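Local coordinates for cutinase-like protein (Cryptococcus sp., PDB 2CZQ), which probably hydrolyses carboxylic esters, as a cutinase-like enzyme of the alpha/beta hydrolase fold, at residues Q8-N13 against P75-I80; T42-V47 against I63-N68; G115-K120 against D165-T170. All coordinates share one frame; numbering follows the deposited sequence.

Contact 1. Residues Q8-N13 against P75-I80; sequences QYVLIN and PNVCYI
Val10 is gripped through its backbone by two residues of the neighbouring strand. Its N donates to Cys78 O at 3.0 Å, and its O accepts from Ile80 N at 3.1 Å. Cys78 N gives a longer bond to Gln8 O, 3.2 Å, and Ile12 N closes the series on Ile80 O at 2.9 Å. That last donor lies nearly on the line of the C=O bond, with a C=O...N angle of 175°. Tyr9 CA also sends a CA-H...O contact to Cys78 O.

These bonds pair two parallel strands in the central sheet of an alpha/beta hydrolase. Strand 9-14 sits between strands 41-45 and 78-84, and the chain returns to 78-84 after helix 57-73. On one face Val10 and Tyr79 lie side by side, and Val10 CB is 3.7 Å from Tyr79 CD1. Ile12 CD1 touches the same ring carbon, and both come at the ring obliquely. Helix 57-73 covers this face: Arg66 and Ile67 touch Ile12. On the other face Leu11 CD2 rests on Ile80 CB at 3.8 Å, and helix 28-37 packs over Leu11 and Tyr9. The Tyr9 hydroxyl bonds to Leu38 O.

At the exposed end, one water donates to both Gln8 O and Asn76 O, 2.7 Å each. Gln8 stretches out fully, and its OE1 is held by Asn74. Cys78 SG forms a disulfide with Cys6, which ties the N-terminal arm to the start of strand 78-84.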
loop_
_atom_site.group_PDB
_atom_site.type_symbol
_atom_site.label_atom_id
_atom_site.label_comp_id
_atom_site.label_asym_id
_atom_site.label_seq_id
_atom_site.Cartn_x
_atom_site.Cartn_y
_atom_site.Cartn_z
ATOM N N GLN A 8 -6.563 -15.284 -10.144
ATOM C CA GLN A 8 -5.271 -14.695 -10.453
ATOM C C GLN A 8 -5.223 -13.319 -9.816
ATOM O O GLN A 8 -6.187 -12.549 -9.901
ATOM C CB GLN A 8 -5.060 -14.575 -11.959
ATOM C CG GLN A 8 -3.685 -14.052 -12.329
ATOM C CD GLN A 8 -3.481 -14.005 -13.823
ATOM O OE1 GLN A 8 -4.282 -13.416 -14.549
ATOM N NE2 GLN A 8 -2.412 -14.624 -14.291
ATOM N N TYR A 9 -4.103 -13.009 -9.181
ATOM C CA TYR A 9 -3.950 -11.698 -8.573
ATOM C C TYR A 9 -2.496 -11.259 -8.572
ATOM O O TYR A 9 -1.582 -12.079 -8.675
ATOM C CB TYR A 9 -4.528 -11.680 -7.146
ATOM C CG TYR A 9 -3.765 -12.554 -6.187
ATOM C CD1 TYR A 9 -4.091 -13.900 -6.036
ATOM C CD2 TYR A 9 -2.700 -12.044 -5.449
ATOM C CE1 TYR A 9 -3.382 -14.715 -5.171
ATOM C CE2 TYR A 9 -1.984 -12.842 -4.579
ATOM C CZ TYR A 9 -2.324 -14.177 -4.445
ATOM O OH TYR A 9 -1.589 -14.958 -3.590
ATOM N N VAL A 10 -2.302 -9.952 -8.452
ATOM C CA VAL A 10 -0.975 -9.365 -8.401
ATOM C C VAL A 10 -0.892 -8.465 -7.176
ATOM O O VAL A 10 -1.780 -7.636 -6.936
ATOM C CB VAL A 10 -0.653 -8.545 -9.667
ATOM C CG1 VAL A 10 0.808 -8.132 -9.679
ATOM C CG2 VAL A 10 -0.984 -9.331 -10.923
ATOM N N LEU A 11 0.181 -8.653 -6.416
ATOM C CA LEU A 11 0.533 -7.783 -5.305
ATOM C C LEU A 11 1.542 -6.790 -5.857
ATOM O O LEU A 11 2.714 -7.118 -6.046
ATOM C CB LEU A 11 1.116 -8.603 -4.148
ATOM C CG LEU A 11 0.278 -9.809 -3.699
ATOM C CD1 LEU A 11 1.013 -10.621 -2.646
ATOM C CD2 LEU A 11 -1.091 -9.380 -3.180
ATOM N N ILE A 12 1.059 -5.597 -6.187
ATOM C CA ILE A 12 1.906 -4.552 -6.735
ATOM C C ILE A 12 2.441 -3.770 -5.554
ATOM O O ILE A 12 1.664 -3.170 -4.807
ATOM C CB ILE A 12 1.099 -3.622 -7.677
ATOM C CG1 ILE A 12 0.631 -4.377 -8.929
ATOM C CG2 ILE A 12 1.922 -2.375 -8.045
ATOM C CD1 ILE A 12 -0.321 -3.590 -9.821
ATOM N N ASN A 13 3.757 -3.786 -5.376
ATOM C CA ASN A 13 4.355 -3.088 -4.246
ATOM C C ASN A 13 5.377 -2.067 -4.700
ATOM O O ASN A 13 6.216 -2.348 -5.566
ATOM C CB ASN A 13 4.941 -4.066 -3.215
ATOM C CG ASN A 13 6.257 -4.681 -3.659
ATOM O OD1 ASN A 13 7.327 -4.270 -3.203
ATOM N ND2 ASN A 13 6.188 -5.666 -4.551
ATOM N N PRO A 75 -9.365 -9.677 -17.899
ATOM C CA PRO A 75 -10.263 -8.647 -17.356
ATOM C C PRO A 75 -10.723 -8.939 -15.928
ATOM O O PRO A 75 -11.266 -8.052 -15.274
ATOM C CB PRO A 75 -11.453 -8.662 -18.325
ATOM C CG PRO A 75 -11.403 -9.987 -18.969
ATOM C CD PRO A 75 -9.945 -10.336 -19.087
ATOM N N ASN A 76 -10.500 -10.163 -15.460
ATOM C CA ASN A 76 -10.926 -10.577 -14.133
ATOM C C ASN A 76 -9.807 -10.653 -13.100
ATOM O O ASN A 76 -10.024 -11.123 -11.988
ATOM C CB ASN A 76 -11.673 -11.906 -14.235
ATOM C CG ASN A 76 -12.865 -11.808 -15.151
ATOM O OD1 ASN A 76 -13.805 -11.073 -14.868
ATOM N ND2 ASN A 76 -12.816 -12.509 -16.275
ATOM N N VAL A 77 -8.621 -10.174 -13.458
ATOM C CA VAL A 77 -7.506 -10.147 -12.519
ATOM C C VAL A 77 -7.806 -9.215 -11.340
ATOM O O VAL A 77 -8.515 -8.211 -11.485
ATOM C CB VAL A 77 -6.173 -9.764 -13.225
ATOM C CG1 VAL A 77 -6.158 -8.301 -13.663
ATOM C CG2 VAL A 77 -4.960 -10.091 -12.351
ATOM N N CYS A 78 -7.277 -9.569 -10.172
ATOM C CA CYS A 78 -7.392 -8.746 -8.974
ATOM C C CYS A 78 -6.044 -8.180 -8.570
ATOM O O CYS A 78 -5.008 -8.805 -8.795
ATOM C CB CYS A 78 -7.905 -9.584 -7.824
ATOM S SG CYS A 78 -9.501 -10.356 -8.121
ATOM N N TYR A 79 -6.072 -7.018 -7.926
ATOM C CA TYR A 79 -4.862 -6.385 -7.415
ATOM C C TYR A 79 -4.970 -6.015 -5.951
ATOM O O TYR A 79 -6.043 -5.614 -5.473
ATOM C CB TYR A 79 -4.573 -5.094 -8.179
ATOM C CG TYR A 79 -4.373 -5.298 -9.652
ATOM C CD1 TYR A 79 -3.207 -5.872 -10.136
ATOM C CD2 TYR A 79 -5.356 -4.934 -10.561
ATOM C CE1 TYR A 79 -3.016 -6.075 -11.485
ATOM C CE2 TYR A 79 -5.179 -5.134 -11.926
ATOM C CZ TYR A 79 -4.002 -5.707 -12.377
ATOM O OH TYR A 79 -3.792 -5.908 -13.719
ATOM N N ILE A 80 -3.837 -6.111 -5.261
ATOM C CA ILE A 80 -3.622 -5.367 -4.023
ATOM C C ILE A 80 -2.476 -4.407 -4.315
ATOM O O ILE A 80 -1.435 -4.821 -4.829
ATOM C CB ILE A 80 -3.236 -6.290 -2.843
ATOM C CG1 ILE A 80 -4.291 -7.381 -2.602
ATOM C CG2 ILE A 80 -2.966 -5.462 -1.576
ATOM C CD1 ILE A 80 -5.649 -6.884 -2.119
HETATM O O HOH W 1 -8.669 -13.077 -10.738
#

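Contact 2. Residues T42-V47 against I63-N68; sequences TIYNTV and IIRRIN. With CIT (citric acid), chain C.
Tyr44 and Arg66 meet where strand 42-45 faces helix 63-68. The two axes come within 10.2 Å, and their directions differ by 146°, so the helix runs roughly against the strand. The wide spacing means that side chains make the contact. In the alpha/beta hydrolase fold, helix 57-73 follows edge strand 41-45 in the chain and packs on one face of the parallel sheet.

The Arg66 aliphatic chain lies over one face of the Tyr44 ring. Its CD sits 3.9 Å from the ring centroid, over the face, a CH-pi contact. Arg66 CG is 3.7 Å from Tyr44 CD2. The bend at chi2 sets CD over the ring centre, while the guanidinium stands steeply to the ring, the planes 74° apart.

Arg65 comes to the hydroxyl end of the ring, its guanidinium plane 29° from the ring plane. It is modelled in two positions, and in one of them the Tyr44 hydroxyl oxygen lies over one face of the guanidinium, 2.9 Å from Arg65 NH2. The angle is too poor for a hydrogen bond, and the approach holds for that position alone. Asp62 settles both groups: it bonds to the Tyr44 OH and forms a salt bridge with Arg65. Deeper in, Thr46 OG1 touches Ile63 CG1 at 3.6 Å; this hydroxyl bonds to Thr14.

A citrate, probably from the crystallisation liquor, bridges Thr42 and Arg66. One terminal carboxylate (O1, O2) meets the Arg66 guanidinium at the edge, near its plane. Arg66 NE donates to citrate O1 at 2.9 Å. Citrate O2 is held twice, by Arg66 NH2 at 2.7 Å and by Thr42 OG1, also at 2.7 Å.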
loop_
_atom_site.group_PDB
_atom_site.type_symbol
_atom_site.label_atom_id
_atom_site.label_comp_id
_atom_site.label_asym_id
_atom_site.label_seq_id
_atom_site.Cartn_x
_atom_site.Cartn_y
_atom_site.Cartn_z
ATOM N N THR A 42 1.211 -13.308 -8.022
ATOM C CA THR A 42 2.576 -12.866 -8.275
ATOM C C THR A 42 2.800 -11.547 -7.555
ATOM O O THR A 42 1.847 -10.841 -7.195
ATOM C CB THR A 42 2.877 -12.685 -9.779
ATOM O OG1 THR A 42 1.909 -11.796 -10.347
ATOM C CG2 THR A 42 2.761 -14.009 -10.563
ATOM N N ILE A 43 4.075 -11.234 -7.362
ATOM C CA ILE A 43 4.507 -10.018 -6.694
ATOM C C ILE A 43 5.210 -9.150 -7.732
ATOM O O ILE A 43 6.245 -9.545 -8.280
ATOM C CB ILE A 43 5.467 -10.361 -5.530
ATOM C CG1 ILE A 43 4.772 -11.250 -4.489
ATOM C CG2 ILE A 43 6.002 -9.078 -4.892
ATOM C CD1 ILE A 43 5.724 -11.950 -3.539
ATOM N N TYR A 44 4.636 -7.981 -8.012
ATOM C CA TYR A 44 5.205 -7.050 -8.975
ATOM C C TYR A 44 5.820 -5.875 -8.241
ATOM O O TYR A 44 5.132 -5.192 -7.477
ATOM C CB TYR A 44 4.153 -6.536 -9.970
ATOM C CG TYR A 44 4.771 -5.560 -10.940
ATOM C CD1 TYR A 44 5.618 -6.014 -11.946
ATOM C CD2 TYR A 44 4.569 -4.184 -10.820
ATOM C CE1 TYR A 44 6.225 -5.139 -12.816
ATOM C CE2 TYR A 44 5.175 -3.293 -11.691
ATOM C CZ TYR A 44 6.002 -3.782 -12.692
ATOM O OH TYR A 44 6.625 -2.947 -13.585
ATOM N N ASN A 45 7.102 -5.634 -8.496
ATOM C CA ASN A 45 7.833 -4.546 -7.862
ATOM C C ASN A 45 7.885 -3.340 -8.782
ATOM O O ASN A 45 8.536 -3.363 -9.833
ATOM C CB ASN A 45 9.249 -4.986 -7.501
ATOM C CG ASN A 45 9.287 -6.347 -6.844
ATOM O OD1 ASN A 45 8.526 -6.628 -5.917
ATOM N ND2 ASN A 45 10.191 -7.201 -7.313
ATOM N N THR A 46 7.191 -2.280 -8.394
ATOM C CA THR A 46 7.130 -1.075 -9.207
ATOM C C THR A 46 8.525 -0.600 -9.587
ATOM O O THR A 46 9.420 -0.521 -8.739
ATOM C CB THR A 46 6.411 -0.008 -8.408
ATOM O OG1 THR A 46 5.091 -0.487 -8.133
ATOM C CG2 THR A 46 6.231 1.284 -9.211
ATOM N N VAL A 47 8.704 -0.282 -10.865
ATOM C CA VAL A 47 9.994 0.165 -11.364
ATOM C C VAL A 47 10.048 1.687 -11.370
ATOM O O VAL A 47 9.286 2.346 -12.076
ATOM C CB VAL A 47 10.285 -0.385 -12.774
ATOM C CG1 VAL A 47 11.627 0.126 -13.274
ATOM C CG2 VAL A 47 10.267 -1.906 -12.764
ATOM N N ILE A 63 2.824 1.658 -11.593
ATOM C CA ILE A 63 1.709 0.989 -10.919
ATOM C C ILE A 63 0.526 0.866 -11.883
ATOM O O ILE A 63 -0.049 -0.210 -12.075
ATOM C CB ILE A 63 1.264 1.784 -9.669
ATOM C CG1 ILE A 63 2.334 1.750 -8.577
ATOM C CG2 ILE A 63 -0.066 1.245 -9.123
ATOM C CD1 ILE A 63 2.111 2.819 -7.505
ATOM N N ILE A 64 0.162 1.999 -12.474
ATOM C CA ILE A 64 -0.996 2.058 -13.351
ATOM C C ILE A 64 -0.757 1.239 -14.618
ATOM O O ILE A 64 -1.655 0.537 -15.085
ATOM C CB ILE A 64 -1.380 3.524 -13.638
ATOM C CG1 ILE A 64 -1.865 4.193 -12.342
ATOM C CG2 ILE A 64 -2.443 3.593 -14.729
ATOM C CD1 ILE A 64 -2.084 5.690 -12.445
ATOM N N ARG A 65 0.465 1.300 -15.144
ATOM C CA ARG A 65 0.853 0.480 -16.291
ATOM C C ARG A 65 0.611 -1.005 -16.011
ATOM O O ARG A 65 0.023 -1.711 -16.840
ATOM C CB ARG A 65 2.314 0.733 -16.673
ATOM C CG ARG A 65 2.876 -0.213 -17.733
ATOM C CD ARG A 65 4.365 -0.492 -17.568
ATOM N NE ARG A 65 4.648 -1.878 -17.196
ATOM C CZ ARG A 65 4.546 -2.383 -15.968
ATOM N NH1 ARG A 65 4.151 -1.629 -14.955
ATOM N NH2 ARG A 65 4.834 -3.660 -15.755
ATOM N N ARG A 66 1.060 -1.481 -14.850
ATOM C CA ARG A 66 0.884 -2.887 -14.501
ATOM C C ARG A 66 -0.592 -3.251 -14.364
ATOM O O ARG A 66 -1.013 -4.316 -14.822
ATOM C CB ARG A 66 1.660 -3.262 -13.230
ATOM C CG ARG A 66 1.578 -4.738 -12.864
ATOM C CD ARG A 66 2.212 -5.635 -13.906
ATOM N NE ARG A 66 2.098 -7.066 -13.645
ATOM C CZ ARG A 66 1.040 -7.818 -13.949
ATOM N NH1 ARG A 66 -0.046 -7.278 -14.488
ATOM N NH2 ARG A 66 1.073 -9.124 -13.711
ATOM N N ILE A 67 -1.370 -2.372 -13.736
ATOM C CA ILE A 67 -2.804 -2.603 -13.594
ATOM C C ILE A 67 -3.453 -2.768 -14.967
ATOM O O ILE A 67 -4.185 -3.732 -15.217
ATOM C CB ILE A 67 -3.472 -1.448 -12.820
ATOM C CG1 ILE A 67 -3.044 -1.472 -11.352
ATOM C CG2 ILE A 67 -5.002 -1.508 -12.958
ATOM C CD1 ILE A 67 -3.438 -0.220 -10.591
ATOM N N ASN A 68 -3.182 -1.821 -15.858
ATOM C CA ASN A 68 -3.823 -1.824 -17.161
ATOM C C ASN A 68 -3.346 -2.963 -18.054
ATOM O O ASN A 68 -4.146 -3.567 -18.766
ATOM C CB ASN A 68 -3.671 -0.464 -17.835
ATOM C CG ASN A 68 -4.506 0.617 -17.161
ATOM O OD1 ASN A 68 -5.536 0.337 -16.549
ATOM N ND2 ASN A 68 -4.058 1.861 -17.270
HETATM C C1 CIT C . 4.201 -9.607 -12.282
HETATM O O1 CIT C . 4.378 -8.764 -13.187
HETATM O O2 CIT C . 3.059 -10.069 -12.065
HETATM C C2 CIT C . 5.356 -10.044 -11.414
HETATM C C3 CIT C . 6.502 -10.669 -12.207
HETATM O O7 CIT C . 5.979 -11.789 -12.972
HETATM C C4 CIT C . 7.562 -11.178 -11.228
HETATM C C5 CIT C . 8.475 -12.242 -11.803
HETATM O O3 CIT C . 8.488 -12.522 -13.023
HETATM O O4 CIT C . 9.247 -12.873 -11.047
HETATM C C6 CIT C . 7.138 -9.635 -13.134
HETATM O O5 CIT C . 7.696 -8.610 -12.661
HETATM O O6 CIT C . 7.115 -9.803 -14.379
#

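Contact 3. Residues G115-K120 against D165-T170; sequences GNPDHK and DGVCDT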
loop_
_atom_site.group_PDB
_atom_site.type_symbol
_atom_site.label_atom_id
_atom_site.label_comp_id
_atom_site.label_asym_id
_atom_site.label_seq_id
_atom_site.Cartn_x
_atom_site.Cartn_y
_atom_site.Cartn_z
ATOM N N GLY A 115 3.830 3.767 6.585
ATOM C CA GLY A 115 4.707 4.926 6.631
ATOM C C GLY A 115 4.394 5.957 5.556
ATOM O O GLY A 115 5.285 6.452 4.867
ATOM N N ASN A 116 3.114 6.289 5.425
ATOM C CA ASN A 116 2.619 7.097 4.316
ATOM C C ASN A 116 2.867 8.593 4.506
ATOM O O ASN A 116 2.279 9.194 5.400
ATOM C CB ASN A 116 1.115 6.842 4.193
ATOM C CG ASN A 116 0.477 7.574 3.042
ATOM O OD1 ASN A 116 1.152 8.077 2.137
ATOM N ND2 ASN A 116 -0.852 7.632 3.063
ATOM N N PRO A 117 3.690 9.225 3.664
ATOM C CA PRO A 117 3.875 10.679 3.758
ATOM C C PRO A 117 2.562 11.438 3.553
ATOM O O PRO A 117 2.435 12.570 4.016
ATOM C CB PRO A 117 4.839 10.988 2.608
ATOM C CG PRO A 117 5.530 9.694 2.316
ATOM C CD PRO A 117 4.488 8.649 2.564
ATOM N N ASP A 118 1.606 10.811 2.870
ATOM C CA ASP A 118 0.322 11.439 2.567
ATOM C C ASP A 118 -0.767 11.077 3.572
ATOM O O ASP A 118 -1.953 11.257 3.298
ATOM C CB ASP A 118 -0.134 11.051 1.162
ATOM C CG ASP A 118 0.820 11.502 0.099
ATOM O OD1 ASP A 118 1.642 12.413 0.384
ATOM O OD2 ASP A 118 0.797 10.992 -1.041
ATOM N N HIS A 119 -0.367 10.570 4.730
ATOM C CA HIS A 119 -1.306 10.192 5.775
ATOM C C HIS A 119 -2.182 11.394 6.144
ATOM O O HIS A 119 -1.675 12.494 6.360
ATOM C CB HIS A 119 -0.497 9.669 6.959
ATOM C CG HIS A 119 -1.317 9.095 8.061
ATOM N ND1 HIS A 119 -1.504 7.745 8.260
ATOM C CD2 HIS A 119 -1.981 9.718 9.059
ATOM C CE1 HIS A 119 -2.252 7.570 9.340
ATOM N NE2 HIS A 119 -2.554 8.751 9.839
ATOM N N LYS A 120 -3.494 11.175 6.199
ATOM C CA LYS A 120 -4.445 12.258 6.426
ATOM C C LYS A 120 -5.244 12.026 7.694
ATOM O O LYS A 120 -5.917 11.007 7.830
ATOM C CB LYS A 120 -5.400 12.403 5.241
ATOM C CG LYS A 120 -6.510 13.423 5.493
ATOM C CD LYS A 120 -7.444 13.587 4.311
ATOM C CE LYS A 120 -8.737 14.280 4.705
ATOM N NZ LYS A 120 -8.515 15.705 5.055
ATOM N N ASP A 165 6.046 7.389 14.049
ATOM C CA ASP A 165 6.745 7.420 12.765
ATOM C C ASP A 165 6.612 8.839 12.214
ATOM O O ASP A 165 5.520 9.252 11.855
ATOM C CB ASP A 165 6.105 6.390 11.824
ATOM C CG ASP A 165 6.587 6.500 10.392
ATOM O OD1 ASP A 165 7.291 7.477 10.045
ATOM O OD2 ASP A 165 6.297 5.613 9.556
ATOM N N GLY A 166 7.714 9.585 12.163
ATOM C CA GLY A 166 7.662 10.992 11.800
ATOM C C GLY A 166 7.243 11.310 10.374
ATOM O O GLY A 166 6.970 12.468 10.063
ATOM N N VAL A 167 7.205 10.302 9.507
ATOM C CA VAL A 167 6.818 10.511 8.115
ATOM C C VAL A 167 5.290 10.572 7.962
ATOM O O VAL A 167 4.769 11.419 7.231
ATOM C CB VAL A 167 7.435 9.428 7.203
ATOM C CG1 VAL A 167 6.950 9.570 5.772
ATOM C CG2 VAL A 167 8.963 9.490 7.265
ATOM N N CYS A 168 4.589 9.667 8.643
ATOM C CA CYS A 168 3.127 9.615 8.602
ATOM C C CYS A 168 2.448 10.257 9.811
ATOM O O CYS A 168 1.251 10.547 9.759
ATOM C CB CYS A 168 2.635 8.173 8.407
ATOM S SG CYS A 168 3.228 6.991 9.625
ATOM N N ASP A 169 3.224 10.480 10.876
ATOM C CA ASP A 169 2.723 10.963 12.160
ATOM C C ASP A 169 3.601 12.123 12.625
ATOM O O ASP A 169 4.555 11.942 13.395
ATOM C CB ASP A 169 2.744 9.814 13.176
ATOM C CG ASP A 169 2.305 10.221 14.565
ATOM O OD1 ASP A 169 1.974 11.406 14.804
ATOM O OD2 ASP A 169 2.270 9.357 15.468
ATOM N N THR A 170 3.292 13.321 12.144
ATOM C CA THR A 170 4.078 14.488 12.538
ATOM C C THR A 170 3.686 15.009 13.913
ATOM O O THR A 170 4.364 15.885 14.451
ATOM C CB THR A 170 4.011 15.630 11.506
ATOM O OG1 THR A 170 2.665 16.115 11.414
ATOM C CG2 THR A 170 4.394 15.150 10.101
#
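Asp165 OD2 is gripped by two groups from elsewhere in the chain, His180 ND1 and Tyr183 OH. Across the contact it also lies 3.4 Å from Gly115 CA. Gly115 has a positive phi of 57°, which by itself favours glycine. The second oxygen, Asp165 OD1, accepts from Val167 N at 2.9 Å. The donor comes from the anti side, 35° out of the carboxylate plane. This is an Asx turn, and with the bonds to OD2 it restrains the rotation of the carboxylate.

The geometry fits the acid of a Ser-His-Asp triad, with Ser85 at the nucleophile elbow and His180 as the base, consistent with an alpha/beta hydrolase. Both segments are loops that follow strands of the sheet, 108-114 and 157-160.

Cys168 contributes the largest share of the interface. Its CB is 3.2 Å from Asn116 O, and its CA makes a CA-H...O contact with the same oxygen. Asn116 O also accepts from His119 N, closing a type I turn. A chi1 of 56° sets Cys168 SG between its own backbone N and carbonyl carbon and brings it within 3.9 Å of Gly115 CA. The sulfur forms a disulfide with Cys161. His119 CB points toward segment 165-170, and His119 CG is 3.4 Å from Cys168 O. His119 NE2 is bonded to Thr135 O.

Val167 CG1 lies alongside the proline ring, 3.7 Å from Pro117 CG, and 3.6 Å from Gly115 O. Within the turn, Asn116 OD1 accepts from Asp118 N at 2.9 Å, the donor standing well above the carbonyl plane. This is a second Asx turn, and Asn116 ND2 is bonded to Asp159.

How the contacts relate
Contacts 1 and 2 adjoin, with centres 9 Å apart, and share the sheet through neighbouring strands 9-14 and 41-45. Leu11 N bonds to Thr42 O, and Tyr79 OH makes a weak hydrogen bond to Ile67 O. Contact 1 is mostly buried and is carried by main-chain bonds between parallel strands. Contact 2 is only partly buried; charged and aromatic side chains bridge sheet and helix there, beside a bound citrate. Contact 3 lies on the opposite side of the chain's centre, about 26 Å from contact 1 and 24 Å from contact 2, centre to centre. It is buried too, but joins loops by van der Waals contact, without cross-segment hydrogen bonds. Contacts 1 and 3 each hold half a disulfide.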